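Local atomic coordinates of V-type ATP synthase alpha chain (Nanoarchaeum equitans Kin4-M, PDB entry 5BN3), a protein that belongs to the ATP synthase alpha/beta family, as subunit A of a V-type ATP synthase, and is modelled with adenosine-5'-diphosphate and magnesium in its nucleotide-binding domain. Residues 243-248 with 316-321. Sequence-based numbering, arbitrary orientation.
Sequences DIVIYI and VVNADS
Ile246 is bonded through both its N and its O to strand 316-320: its N donates to Val316 O (2.9 Å) and its O accepts from Asn318 N (2.9 Å). Ile248 repeats the pattern, its N reaching Asn318 O at 2.7 Å and its O taking the N-H of Asp320, while Val316 N closes the row on Ile244 O. The two strands run parallel, their axes 12° apart. Ile246 O also receives the CA-H of Val317.

On the face of Val245 and Tyr247, Val245 CG2 lies beside Val316 CG1 (3.7 Å). The Tyr247 side chain crosses that of Asn318 at about a right angle, CD2 resting on CB (3.8 Å), and the ring has Asn318 O over one face. With CG turned anti to the backbone N (chi1 -162°), the ring extends along Asp320, and OH makes a weak hydrogen bond to OD2 (3.2 Å), the carboxylate plane standing 86° to the ring. On the other face, that of Ile246 and Ile248, Ile248 CD1 meets Val317 CG1 at 3.7 Å and Ile246 CB packs against Val317 CG2.

The stronger partner of Asp320 OD2 is Thr230 OG1, in the P-loop. The Asp320 side chain lies about 4 Å from the bound magnesium, consistent with the Walker B position at the end of such a strand. Asn318 ND2 bonds Asn233 OD1, whereas its buried OD1 has no polar partner. Both strands belong to the parallel core of a P-loop NTPase domain, between strands 280-285 and 370-379; helix 229-239 covers the Tyr247 face and helix 293-309 the Ile246 face.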
loop_
_atom_site.group_PDB
_atom_site.type_symbol
_atom_site.label_atom_id
_atom_site.label_comp_id
_atom_site.label_asym_id
_atom_site.label_seq_id
_atom_site.Cartn_x
_atom_site.Cartn_y
_atom_site.Cartn_z
ATOM N N ASP A 243 32.280 7.039 -32.682
ATOM C CA ASP A 243 32.410 8.049 -33.730
ATOM C C ASP A 243 31.537 9.260 -33.420
ATOM O O ASP A 243 31.957 10.406 -33.582
ATOM C CB ASP A 243 32.009 7.468 -35.089
ATOM C CG ASP A 243 32.924 6.349 -35.542
ATOM O OD1 ASP A 243 34.159 6.502 -35.422
ATOM O OD2 ASP A 243 32.407 5.314 -36.012
ATOM N N ILE A 244 30.316 8.987 -32.967
ATOM C CA ILE A 244 29.336 10.033 -32.696
ATOM C C ILE A 244 28.711 9.834 -31.313
ATOM O O ILE A 244 28.407 8.706 -30.920
ATOM C CB ILE A 244 28.221 10.037 -33.769
ATOM C CG1 ILE A 244 28.805 10.365 -35.145
ATOM C CG2 ILE A 244 27.131 11.039 -33.419
ATOM C CD1 ILE A 244 29.383 11.761 -35.236
ATOM N N VAL A 245 28.540 10.930 -30.577
ATOM C CA VAL A 245 27.858 10.900 -29.287
ATOM C C VAL A 245 26.644 11.821 -29.321
ATOM O O VAL A 245 26.753 12.995 -29.683
ATOM C CB VAL A 245 28.794 11.341 -28.144
ATOM C CG1 VAL A 245 28.026 11.454 -26.836
ATOM C CG2 VAL A 245 29.941 10.368 -27.995
ATOM N N ILE A 246 25.484 11.286 -28.957
ATOM C CA ILE A 246 24.276 12.095 -28.855
ATOM C C ILE A 246 23.779 12.111 -27.417
ATOM O O ILE A 246 23.399 11.072 -26.873
ATOM C CB ILE A 246 23.173 11.561 -29.776
ATOM C CG1 ILE A 246 23.646 11.631 -31.228
ATOM C CG2 ILE A 246 21.888 12.356 -29.598
ATOM C CD1 ILE A 246 22.844 10.782 -32.160
ATOM N N TYR A 247 23.793 13.287 -26.797
ATOM C CA TYR A 247 23.311 13.421 -25.428
ATOM C C TYR A 247 21.922 14.047 -25.419
ATOM O O TYR A 247 21.747 15.195 -25.833
ATOM C CB TYR A 247 24.273 14.264 -24.584
ATOM C CG TYR A 247 24.067 14.090 -23.097
ATOM C CD1 TYR A 247 23.104 14.821 -22.418
ATOM C CD2 TYR A 247 24.835 13.190 -22.374
ATOM C CE1 TYR A 247 22.911 14.659 -21.061
ATOM C CE2 TYR A 247 24.650 13.023 -21.017
ATOM C CZ TYR A 247 23.687 13.759 -20.366
ATOM O OH TYR A 247 23.500 13.593 -19.013
ATOM N N ILE A 248 20.937 13.289 -24.948
ATOM C CA ILE A 248 19.577 13.799 -24.842
ATOM C C ILE A 248 19.257 14.201 -23.407
ATOM O O ILE A 248 19.126 13.347 -22.525
ATOM C CB ILE A 248 18.538 12.759 -25.310
ATOM C CG1 ILE A 248 18.953 12.151 -26.652
ATOM C CG2 ILE A 248 17.162 13.396 -25.415
ATOM C CD1 ILE A 248 17.977 11.113 -27.180
ATOM N N VAL A 316 26.636 6.404 -29.959
ATOM C CA VAL A 316 26.035 6.179 -28.650
ATOM C C VAL A 316 25.024 7.275 -28.334
ATOM O O VAL A 316 25.293 8.460 -28.539
ATOM C CB VAL A 316 27.091 6.055 -27.521
ATOM C CG1 VAL A 316 28.010 7.256 -27.507
ATOM C CG2 VAL A 316 26.416 5.886 -26.166
ATOM N N VAL A 317 23.848 6.870 -27.867
ATOM C CA VAL A 317 22.847 7.815 -27.395
ATOM C C VAL A 317 22.707 7.699 -25.884
ATOM O O VAL A 317 22.459 6.610 -25.363
ATOM C CB VAL A 317 21.470 7.562 -28.043
ATOM C CG1 VAL A 317 20.394 8.344 -27.318
ATOM C CG2 VAL A 317 21.492 7.955 -29.503
ATOM N N ASN A 318 22.892 8.817 -25.187
ATOM C CA ASN A 318 22.629 8.881 -23.753
ATOM C C ASN A 318 21.320 9.629 -23.515
ATOM O O ASN A 318 21.164 10.768 -23.957
ATOM C CB ASN A 318 23.769 9.591 -23.012
ATOM C CG ASN A 318 25.122 8.938 -23.244
ATOM O OD1 ASN A 318 25.860 9.319 -24.153
ATOM N ND2 ASN A 318 25.456 7.956 -22.412
ATOM N N ALA A 319 20.379 8.993 -22.825
ATOM C CA ALA A 319 19.088 9.622 -22.544
ATOM C C ALA A 319 18.888 9.842 -21.046
ATOM O O ALA A 319 18.766 8.884 -20.283
ATOM C CB ALA A 319 17.954 8.789 -23.116
ATOM N N ASP A 320 18.835 11.109 -20.644
ATOM C CA ASP A 320 18.764 11.500 -19.239
ATOM C C ASP A 320 17.670 12.556 -19.074
ATOM O O ASP A 320 17.887 13.717 -19.408
ATOM C CB ASP A 320 20.126 12.076 -18.820
ATOM C CG ASP A 320 20.169 12.516 -17.366
ATOM O OD1 ASP A 320 19.359 12.022 -16.553
ATOM O OD2 ASP A 320 21.036 13.355 -17.026
ATOM N N SER A 321 16.496 12.177 -18.570
ATOM C CA SER A 321 16.200 10.830 -18.093
ATOM C C SER A 321 14.907 10.301 -18.717
ATOM O O SER A 321 13.986 11.071 -18.995
ATOM C CB SER A 321 16.070 10.848 -16.566
ATOM O OG SER A 321 15.219 9.814 -16.110
#